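Local coordinates for ribonuclease H (Uncultured organism, PDB 4IBN), which probably cuts the RNA strand of RNA-DNA hybrids endonucleolytically, leaving 5'-phosphomonoester ends, with magnesium as its cofactor, at residues A[152-157]-A[194-199]; A[18-23]-A[41-46]; A[53-58]-A[178-183]. All coordinates share one frame; numbering follows the deposited sequence.

Contact 1: A[152-157]-A[194-199]; sequences HAQNEY and MRLEPF
His152 and Arg195 form a single backbone bridge at the start of helix 153-168, where Ala153 N donates to Arg195 O (2.9 Å). Further along, the side chain of Gln154 takes over the pairing. Its amide meets the backbone of Glu197 edge-on: OE1 accepts from Glu197 N (3.0 Å) on an in-plane lone pair, while NE2 donates to Glu197 O (3.0 Å) with hardly any tilt, and this pair of bonds fixes the amide's flip. The side chains of Leu196 and Gln154 cross at about a right angle, with Leu196 CD1 3.5 Å from Gln154 NE2. His152 serves as N-cap of the helix, its ND1 accepting from Asn155 N (3.2 Å), and the other ring nitrogen, NE2, donates to Glu197 OE1 (2.8 Å) in the ring plane. This NE2 bond meets Glu197 OE1 on the anti side, with ring and carboxylate planes 64° apart. The imidazole is thus tied both to the helix of the RNase H fold and to the loop that follows helix 187-192. Apolar packing finishes the other end: Met194, extended beyond CG, lays SD 3.9 Å from both Ala153 CA and Glu156 CB, and the methionine also touches Trp183 of helix 180-184.

Contact 2: A[18-23]-A[41-46]; sequences AVYADE and LVEYAR
Tyr20 and Glu43 meet on one face of the sheet, with the ring and carboxylate planes turned 66° apart. Tyr20 CE2 comes 3.9 Å from Glu43 CD, an oblique approach. Because CG of Tyr20 sits beside its own backbone N (chi1 -60°), the ring swings toward the Ala18 end of its strand and the hydroxyl arrives near the acid. A water bridges the remaining gap: it lies in the plane of the ring at its edge, 2.6 Å from Tyr20 OH, and 2.7 Å from Glu43 OE1, to which it probably donates. The second oxygen, Glu43 OE2, is held by a salt bridge from Arg55 NE and a hydrogen bond from Gln154 NE2, so the buried acid is gripped at both oxygens and probably stays ionised. Leu41 packs beside the phenol, where Leu41 CD2 lies 4.3 Å from Tyr20 CD2.

Strands 16-25 and 34-45 are the first hairpin of the RNase H fold; segments 18-23 and 41-45 run antiparallel, 165° between their directions. Ala18 with Glu43 and Tyr20 with Leu41 are hydrogen-bonded pairs flanking the non-hydrogen-bonded pair Val19 and Val42. Glu43 N donates to Ala18 O at 2.8 Å, and Leu41 N to Tyr20 O at 2.9 Å. Between these rungs Val19 CA turns its hydrogen toward Leu41 O. On the reverse face Val19 CG2 touches Val42 CG2 at 4.2 Å, an apolar pair with none of the polar detail of the Tyr20 face. Gln154 of helix 153-168 covers Tyr20 and Leu41, while Val19 also touches Val91 and Phe93 of strand 90-95.

Contact 3: A[53-58]-A[178-183]; sequences IVRRDV and SGYEEW
Asp57 OD2 is gripped by Gly179 N at 3.0 Å and by Tyr157 OH from helix 153-168, while its partner oxygen OD1 takes a short bond from Ser178 OG (2.6 Å). Ser178 OG and Gly179 N both meet the carboxylate from well out of its plane, yet the Gly179 N-H points almost straight at its oxygen. The serine hydroxyl works twice: having donated to Asp57, it accepts from Tyr180 N at 3.0 Å, which makes an ST turn. With OG anti to the backbone N (chi1 -175°), it stands between the strand's acid and the first turn of helix 180-184, just ahead of the N-cap residue Gly179. Ser178 N adds only a weak bond to Arg55 O.

Further up strand 53-62, the extended side chain of Arg55 lies between Ile53 and helix 180-184. Ile53 CG2 sits over the centre of one guanidinium face, 3.7 Å above the plane; Tyr180 CD2 covers the opposite face, offset toward its rim, with ring and guanidinium planes 34° apart. NH1 of Arg55 donates in the guanidinium plane to Glu181 OE2 (2.9 Å), a salt bridge. The start of helix 180-184 is thus joined through Asp57 and Arg55 to strand 53-62, which lies beside the outermost strand 176-177 in the sheet of the RNase H fold. Three donors around the buried Asp57, beside the start of a helix, would be expected to stabilise its negative charge, and the NH1 bond, with Ile53 and Tyr180 on opposite faces, should hold the Arg55 guanidinium in its rotation.

How the contacts relate
Contact 2 is the core of the set: every touching residue is buried and the pairing is mainly backbone to backbone within the sheet. Contacts 1 and 3 lie farther out, on the same side of the chain's centre, and bind elements that come late in the chain to helix 153-168 and strand 53-62 through side-chain hydrogen bonds, with ionic pairing added in contact 3. Strand 34-45 links contacts 2 and 3, since it pairs on one side with 16-25 and on the other with 53-62. Contact 1 reaches contact 2 through Gln154 on Glu43 and the His152 and Tyr20 rings, which meet at about 50°, and contact 3 through Tyr157 on Asp57.

Contact 1: A[152-157]-A[194-199]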
loop_
_atom_site.group_PDB
_atom_site.type_symbol
_atom_site.label_atom_id
_atom_site.label_comp_id
_atom_site.label_asym_id
_atom_site.label_seq_id
_atom_site.Cartn_x
_atom_site.Cartn_y
_atom_site.Cartn_z
ATOM N N HIS A 152 10.577 -9.663 7.129
ATOM C CA HIS A 152 10.146 -8.360 7.619
ATOM C C HIS A 152 8.756 -8.594 8.165
ATOM O O HIS A 152 7.890 -8.856 7.432
ATOM C CB HIS A 152 10.106 -7.383 6.453
ATOM C CG HIS A 152 9.783 -5.971 6.822
ATOM N ND1 HIS A 152 8.575 -5.592 7.332
ATOM C CD2 HIS A 152 10.499 -4.833 6.677
ATOM C CE1 HIS A 152 8.577 -4.291 7.534
ATOM N NE2 HIS A 152 9.725 -3.804 7.126
ATOM N N ALA A 153 8.567 -8.466 9.474
ATOM C CA ALA A 153 7.346 -8.912 10.077
ATOM C C ALA A 153 6.100 -8.227 9.593
ATOM O O ALA A 153 5.161 -8.857 9.298
ATOM C CB ALA A 153 7.426 -8.771 11.565
ATOM N N GLN A 154 6.126 -6.918 9.540
ATOM C CA GLN A 154 4.958 -6.226 9.077
ATOM C C GLN A 154 4.610 -6.544 7.629
ATOM O O GLN A 154 3.491 -6.573 7.273
ATOM C CB GLN A 154 5.093 -4.729 9.304
ATOM C CG GLN A 154 5.092 -4.316 10.738
ATOM C CD GLN A 154 6.466 -3.948 11.223
ATOM O OE1 GLN A 154 7.414 -4.540 10.861
ATOM N NE2 GLN A 154 6.528 -2.925 12.018
ATOM N N ASN A 155 5.622 -6.694 6.799
ATOM C CA ASN A 155 5.403 -7.060 5.420
ATOM C C ASN A 155 4.790 -8.438 5.311
ATOM O O ASN A 155 3.929 -8.628 4.549
ATOM C CB ASN A 155 6.670 -7.009 4.607
ATOM C CG ASN A 155 6.520 -7.665 3.257
ATOM O OD1 ASN A 155 6.058 -7.049 2.348
ATOM N ND2 ASN A 155 6.911 -8.906 3.154
ATOM N N GLU A 156 5.275 -9.367 6.096
ATOM C CA GLU A 156 4.729 -10.696 6.105
ATOM C C GLU A 156 3.316 -10.735 6.614
ATOM O O GLU A 156 2.585 -11.548 6.188
ATOM C CB GLU A 156 5.650 -11.746 6.745
ATOM C CG GLU A 156 7.045 -11.775 6.163
ATOM C CD GLU A 156 7.637 -13.168 5.922
ATOM O OE1 GLU A 156 6.882 -14.120 5.876
ATOM O OE2 GLU A 156 8.855 -13.323 5.844
ATOM N N TYR A 157 2.985 -9.877 7.563
ATOM C CA TYR A 157 1.608 -9.796 8.014
ATOM C C TYR A 157 0.717 -9.301 6.887
ATOM O O TYR A 157 -0.345 -9.785 6.651
ATOM C CB TYR A 157 1.446 -8.917 9.254
ATOM C CG TYR A 157 0.014 -8.812 9.692
ATOM C CD1 TYR A 157 -0.694 -7.656 9.570
ATOM C CD2 TYR A 157 -0.641 -9.898 10.173
ATOM C CE1 TYR A 157 -2.001 -7.585 9.917
ATOM C CE2 TYR A 157 -1.929 -9.841 10.524
ATOM C CZ TYR A 157 -2.621 -8.685 10.409
ATOM O OH TYR A 157 -3.912 -8.591 10.767
ATOM N N MET A 194 11.221 -13.695 12.539
ATOM C CA MET A 194 11.140 -12.452 11.810
ATOM C C MET A 194 11.606 -11.241 12.576
ATOM O O MET A 194 11.739 -11.306 13.752
ATOM C CB MET A 194 9.711 -12.230 11.386
ATOM C CG MET A 194 9.100 -13.369 10.705
ATOM S SD MET A 194 7.619 -12.819 9.956
ATOM C CE MET A 194 6.823 -14.336 9.558
ATOM N N ARG A 195 11.844 -10.147 11.864
ATOM C CA ARG A 195 12.326 -8.913 12.450
ATOM C C ARG A 195 11.290 -7.838 12.296
ATOM O O ARG A 195 10.779 -7.672 11.250
ATOM C CB ARG A 195 13.584 -8.444 11.759
ATOM C CG ARG A 195 14.822 -9.065 12.283
ATOM C CD ARG A 195 15.795 -9.323 11.211
ATOM N NE ARG A 195 16.563 -8.174 10.975
ATOM C CZ ARG A 195 17.197 -7.934 9.847
ATOM N NH1 ARG A 195 17.113 -8.774 8.818
ATOM N NH2 ARG A 195 17.900 -6.853 9.750
ATOM N N LEU A 196 10.994 -7.127 13.367
ATOM C CA LEU A 196 10.033 -6.064 13.360
ATOM C C LEU A 196 10.685 -4.715 13.046
ATOM O O LEU A 196 11.724 -4.449 13.514
ATOM C CB LEU A 196 9.392 -5.977 14.716
ATOM C CG LEU A 196 8.290 -4.988 14.896
ATOM C CD1 LEU A 196 7.018 -5.524 14.377
ATOM C CD2 LEU A 196 8.181 -4.658 16.314
ATOM N N GLU A 197 10.044 -3.898 12.225
ATOM C CA GLU A 197 10.564 -2.574 11.960
ATOM C C GLU A 197 10.003 -1.583 12.974
ATOM O O GLU A 197 8.865 -1.442 13.115
ATOM C CB GLU A 197 10.214 -2.151 10.552
ATOM C CG GLU A 197 10.655 -0.777 10.184
ATOM C CD GLU A 197 11.009 -0.556 8.693
ATOM O OE1 GLU A 197 10.545 -1.255 7.776
ATOM O OE2 GLU A 197 11.770 0.405 8.477
ATOM N N PRO A 198 10.881 -0.894 13.655
ATOM C CA PRO A 198 10.444 0.119 14.608
ATOM C C PRO A 198 9.744 1.256 13.904
ATOM O O PRO A 198 10.000 1.491 12.769
ATOM C CB PRO A 198 11.756 0.626 15.217
ATOM C CG PRO A 198 12.756 -0.292 14.802
ATOM C CD PRO A 198 12.333 -0.936 13.559
ATOM N N PHE A 199 8.866 1.934 14.606
ATOM C CA PHE A 199 8.138 3.045 14.040
ATOM C C PHE A 199 9.105 4.177 13.671
ATOM O O PHE A 199 10.023 4.445 14.336
ATOM C CB PHE A 199 7.091 3.551 15.023
ATOM C CG PHE A 199 6.090 4.501 14.427
ATOM C CD1 PHE A 199 4.970 4.034 13.806
ATOM C CD2 PHE A 199 6.281 5.847 14.461
ATOM C CE1 PHE A 199 4.115 4.880 13.270
ATOM C CE2 PHE A 199 5.385 6.668 13.910
ATOM C CZ PHE A 199 4.322 6.192 13.321
#

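Contact 2: A[18-23]-A[41-46]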
loop_
_atom_site.group_PDB
_atom_site.type_symbol
_atom_site.label_atom_id
_atom_site.label_comp_id
_atom_site.label_asym_id
_atom_site.label_seq_id
_atom_site.Cartn_x
_atom_site.Cartn_y
_atom_site.Cartn_z
ATOM N N ALA A 18 2.956 4.782 9.509
ATOM C CA ALA A 18 3.737 3.885 8.710
ATOM C C ALA A 18 2.828 2.815 8.196
ATOM O O ALA A 18 2.156 2.212 8.934
ATOM C CB ALA A 18 4.865 3.280 9.509
ATOM N N VAL A 19 2.857 2.627 6.886
ATOM C CA VAL A 19 1.975 1.737 6.196
ATOM C C VAL A 19 2.774 0.622 5.539
ATOM O O VAL A 19 3.793 0.876 5.038
ATOM C CB VAL A 19 1.245 2.515 5.122
ATOM C CG1 VAL A 19 0.526 1.606 4.219
ATOM C CG2 VAL A 19 0.316 3.500 5.772
ATOM N N TYR A 20 2.286 -0.605 5.666
ATOM C CA TYR A 20 2.949 -1.757 5.119
ATOM C C TYR A 20 1.944 -2.492 4.274
ATOM O O TYR A 20 0.989 -2.935 4.775
ATOM C CB TYR A 20 3.474 -2.692 6.231
ATOM C CG TYR A 20 4.466 -2.017 7.131
ATOM C CD1 TYR A 20 5.777 -2.042 6.845
ATOM C CD2 TYR A 20 4.058 -1.332 8.248
ATOM C CE1 TYR A 20 6.665 -1.408 7.625
ATOM C CE2 TYR A 20 4.937 -0.716 9.028
ATOM C CZ TYR A 20 6.254 -0.743 8.705
ATOM O OH TYR A 20 7.206 -0.131 9.447
ATOM N N ALA A 21 2.239 -2.624 2.994
ATOM C CA ALA A 21 1.285 -3.140 2.037
ATOM C C ALA A 21 1.830 -4.332 1.273
ATOM O O ALA A 21 2.989 -4.436 1.117
ATOM C CB ALA A 21 0.909 -2.065 1.096
ATOM N N ASP A 22 0.942 -5.234 0.872
ATOM C CA ASP A 22 1.296 -6.371 0.038
ATOM C C ASP A 22 0.125 -6.800 -0.796
ATOM O O ASP A 22 -0.929 -6.376 -0.588
ATOM C CB ASP A 22 1.825 -7.570 0.811
ATOM C CG ASP A 22 2.477 -8.593 -0.096
ATOM O OD1 ASP A 22 3.286 -8.229 -0.874
ATOM O OD2 ASP A 22 2.112 -9.740 -0.104
ATOM N N GLU A 23 0.405 -7.616 -1.787
ATOM C CA GLU A 23 -0.640 -8.141 -2.638
ATOM C C GLU A 23 -0.347 -9.581 -2.969
ATOM O O GLU A 23 0.769 -9.974 -2.913
ATOM C CB GLU A 23 -0.745 -7.342 -3.913
ATOM C CG GLU A 23 0.489 -7.324 -4.791
ATOM C CD GLU A 23 1.680 -6.681 -4.085
ATOM O OE1 GLU A 23 1.515 -5.577 -3.595
ATOM O OE2 GLU A 23 2.751 -7.273 -3.994
ATOM N N LEU A 41 -1.343 -2.899 6.496
ATOM C CA LEU A 41 -1.268 -2.613 7.912
ATOM C C LEU A 41 -0.866 -1.160 8.094
ATOM O O LEU A 41 0.074 -0.739 7.523
ATOM C CB LEU A 41 -0.205 -3.491 8.545
ATOM C CG LEU A 41 0.193 -3.212 9.981
ATOM C CD1 LEU A 41 -0.930 -3.444 10.928
ATOM C CD2 LEU A 41 1.398 -3.980 10.396
ATOM N N VAL A 42 -1.617 -0.423 8.918
ATOM C CA VAL A 42 -1.268 0.950 9.261
ATOM C C VAL A 42 -0.843 1.018 10.721
ATOM O O VAL A 42 -1.570 0.604 11.551
ATOM C CB VAL A 42 -2.477 1.899 9.079
ATOM C CG1 VAL A 42 -2.085 3.335 9.302
ATOM C CG2 VAL A 42 -3.056 1.764 7.689
ATOM N N GLU A 43 0.333 1.536 10.981
ATOM C CA GLU A 43 0.827 1.734 12.309
ATOM C C GLU A 43 0.763 3.183 12.696
ATOM O O GLU A 43 1.078 3.998 11.911
ATOM C CB GLU A 43 2.279 1.271 12.443
ATOM C CG GLU A 43 2.436 -0.206 12.236
ATOM C CD GLU A 43 3.734 -0.771 12.773
ATOM O OE1 GLU A 43 4.631 0.012 13.050
ATOM O OE2 GLU A 43 3.826 -1.980 12.897
ATOM N N TYR A 44 0.376 3.464 13.937
ATOM C CA TYR A 44 0.318 4.834 14.437
ATOM C C TYR A 44 0.779 4.927 15.892
ATOM O O TYR A 44 0.266 4.223 16.762
ATOM C CB TYR A 44 -1.098 5.395 14.298
ATOM C CG TYR A 44 -1.283 6.755 14.932
ATOM C CD1 TYR A 44 -0.864 7.908 14.284
ATOM C CD2 TYR A 44 -1.876 6.885 16.181
ATOM C CE1 TYR A 44 -1.031 9.154 14.860
ATOM C CE2 TYR A 44 -2.048 8.126 16.766
ATOM C CZ TYR A 44 -1.622 9.256 16.100
ATOM O OH TYR A 44 -1.791 10.493 16.678
ATOM N N ALA A 45 1.749 5.801 16.147
ATOM C CA ALA A 45 2.255 6.009 17.452
ATOM C C ALA A 45 1.851 7.375 17.915
ATOM O O ALA A 45 2.115 8.318 17.259
ATOM C CB ALA A 45 3.715 5.906 17.466
ATOM N N ARG A 46 1.243 7.443 19.081
ATOM C CA ARG A 46 0.729 8.693 19.610
ATOM C C ARG A 46 1.877 9.647 19.886
ATOM O O ARG A 46 2.818 9.303 20.516
ATOM C CB ARG A 46 -0.019 8.347 20.885
ATOM C CG ARG A 46 -0.771 9.391 21.577
ATOM C CD ARG A 46 -1.864 8.702 22.349
ATOM N NE ARG A 46 -2.879 8.324 21.414
ATOM C CZ ARG A 46 -3.301 7.101 21.198
ATOM N NH1 ARG A 46 -2.813 6.090 21.882
ATOM N NH2 ARG A 46 -4.200 6.904 20.272
HETATM O O HOH W 1 7.024 0.642 11.879
#

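Contact 3: A[53-58]-A[178-183]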
loop_
_atom_site.group_PDB
_atom_site.type_symbol
_atom_site.label_atom_id
_atom_site.label_comp_id
_atom_site.label_asym_id
_atom_site.label_seq_id
_atom_site.Cartn_x
_atom_site.Cartn_y
_atom_site.Cartn_z
ATOM N N ILE A 53 2.312 0.930 19.846
ATOM C CA ILE A 53 1.859 1.078 18.495
ATOM C C ILE A 53 0.410 0.659 18.392
ATOM O O ILE A 53 0.049 -0.371 18.838
ATOM C CB ILE A 53 2.711 0.227 17.538
ATOM C CG1 ILE A 53 4.182 0.539 17.672
ATOM C CG2 ILE A 53 2.347 0.486 16.121
ATOM C CD1 ILE A 53 4.519 1.965 17.446
ATOM N N VAL A 54 -0.379 1.518 17.790
ATOM C CA VAL A 54 -1.754 1.275 17.473
ATOM C C VAL A 54 -1.806 0.862 15.991
ATOM O O VAL A 54 -1.222 1.491 15.153
ATOM C CB VAL A 54 -2.557 2.527 17.657
ATOM C CG1 VAL A 54 -3.907 2.372 17.127
ATOM C CG2 VAL A 54 -2.595 2.926 19.108
ATOM N N ARG A 55 -2.468 -0.261 15.736
ATOM C CA ARG A 55 -2.480 -0.857 14.445
ATOM C C ARG A 55 -3.868 -1.014 13.907
ATOM O O ARG A 55 -4.750 -1.371 14.601
ATOM C CB ARG A 55 -1.736 -2.187 14.480
ATOM C CG ARG A 55 -0.240 -2.049 14.740
ATOM C CD ARG A 55 0.504 -3.312 14.746
ATOM N NE ARG A 55 1.939 -3.129 14.791
ATOM C CZ ARG A 55 2.688 -3.292 15.856
ATOM N NH1 ARG A 55 2.158 -3.628 16.981
ATOM N NH2 ARG A 55 3.963 -3.118 15.786
ATOM N N ARG A 56 -4.011 -0.715 12.632
ATOM C CA ARG A 56 -5.230 -0.953 11.896
ATOM C C ARG A 56 -4.936 -1.651 10.546
ATOM O O ARG A 56 -3.913 -1.474 9.986
ATOM C CB ARG A 56 -5.969 0.342 11.631
ATOM C CG ARG A 56 -6.309 1.128 12.830
ATOM C CD ARG A 56 -7.490 0.598 13.488
ATOM N NE ARG A 56 -7.901 1.452 14.575
ATOM C CZ ARG A 56 -7.505 1.285 15.815
ATOM N NH1 ARG A 56 -6.748 0.262 16.138
ATOM N NH2 ARG A 56 -7.918 2.103 16.746
ATOM N N ASP A 57 -5.905 -2.430 10.072
ATOM C CA ASP A 57 -5.790 -3.166 8.823
ATOM C C ASP A 57 -6.805 -2.704 7.792
ATOM O O ASP A 57 -7.858 -2.328 8.139
ATOM C CB ASP A 57 -6.114 -4.637 9.049
ATOM C CG ASP A 57 -5.147 -5.359 9.993
ATOM O OD1 ASP A 57 -4.113 -4.853 10.269
ATOM O OD2 ASP A 57 -5.464 -6.474 10.420
ATOM N N VAL A 58 -6.473 -2.835 6.511
ATOM C CA VAL A 58 -7.433 -2.578 5.437
ATOM C C VAL A 58 -7.166 -3.509 4.253
ATOM O O VAL A 58 -6.033 -3.591 3.777
ATOM C CB VAL A 58 -7.371 -1.118 4.958
ATOM C CG1 VAL A 58 -5.927 -0.690 4.744
ATOM C CG2 VAL A 58 -8.181 -0.943 3.682
ATOM N N SER A 178 -6.682 -4.132 14.075
ATOM C CA SER A 178 -5.725 -5.036 13.496
ATOM C C SER A 178 -5.608 -6.400 14.114
ATOM O O SER A 178 -5.702 -6.558 15.268
ATOM C CB SER A 178 -4.340 -4.414 13.430
ATOM O OG SER A 178 -3.437 -5.221 12.775
ATOM N N GLY A 179 -5.289 -7.351 13.290
ATOM C CA GLY A 179 -4.992 -8.679 13.752
ATOM C C GLY A 179 -3.512 -8.930 13.983
ATOM O O GLY A 179 -3.120 -10.006 14.260
ATOM N N TYR A 180 -2.706 -7.898 13.868
ATOM C CA TYR A 180 -1.286 -8.108 13.865
ATOM C C TYR A 180 -0.799 -8.793 15.131
ATOM O O TYR A 180 -0.029 -9.663 15.089
ATOM C CB TYR A 180 -0.487 -6.787 13.725
ATOM C CG TYR A 180 0.995 -7.053 13.852
ATOM C CD1 TYR A 180 1.718 -7.485 12.783
ATOM C CD2 TYR A 180 1.644 -6.945 15.038
ATOM C CE1 TYR A 180 3.010 -7.797 12.883
ATOM C CE2 TYR A 180 2.942 -7.244 15.143
ATOM C CZ TYR A 180 3.623 -7.671 14.065
ATOM O OH TYR A 180 4.890 -8.014 14.145
ATOM N N GLU A 181 -1.267 -8.352 16.268
ATOM C CA GLU A 181 -0.728 -8.875 17.490
ATOM C C GLU A 181 -1.025 -10.347 17.686
ATOM O O GLU A 181 -0.242 -11.054 18.184
ATOM C CB GLU A 181 -1.203 -8.029 18.658
ATOM C CG GLU A 181 -0.486 -6.686 18.707
ATOM C CD GLU A 181 -1.078 -5.623 17.763
ATOM O OE1 GLU A 181 -2.099 -5.874 17.124
ATOM O OE2 GLU A 181 -0.526 -4.524 17.719
ATOM N N GLU A 182 -2.212 -10.751 17.339
ATOM C CA GLU A 182 -2.571 -12.143 17.425
ATOM C C GLU A 182 -1.754 -12.975 16.427
ATOM O O GLU A 182 -1.266 -13.998 16.742
ATOM C CB GLU A 182 -4.074 -12.326 17.262
ATOM C CG GLU A 182 -4.932 -11.675 18.352
ATOM C CD GLU A 182 -4.935 -12.415 19.721
ATOM O OE1 GLU A 182 -4.320 -13.477 19.907
ATOM O OE2 GLU A 182 -5.586 -11.929 20.646
ATOM N N TRP A 183 -1.579 -12.471 15.224
ATOM C CA TRP A 183 -0.788 -13.163 14.228
ATOM C C TRP A 183 0.667 -13.339 14.706
ATOM O O TRP A 183 1.285 -14.315 14.488
ATOM C CB TRP A 183 -0.805 -12.378 12.892
ATOM C CG TRP A 183 0.096 -12.884 11.804
ATOM C CD1 TRP A 183 -0.189 -13.805 10.880
ATOM C CD2 TRP A 183 1.412 -12.440 11.523
ATOM N NE1 TRP A 183 0.856 -14.007 10.064
ATOM C CE2 TRP A 183 1.860 -13.158 10.432
ATOM C CE3 TRP A 183 2.247 -11.484 12.075
ATOM C CZ2 TRP A 183 3.098 -12.963 9.911
ATOM C CZ3 TRP A 183 3.453 -11.323 11.574
ATOM C CH2 TRP A 183 3.877 -12.028 10.486
#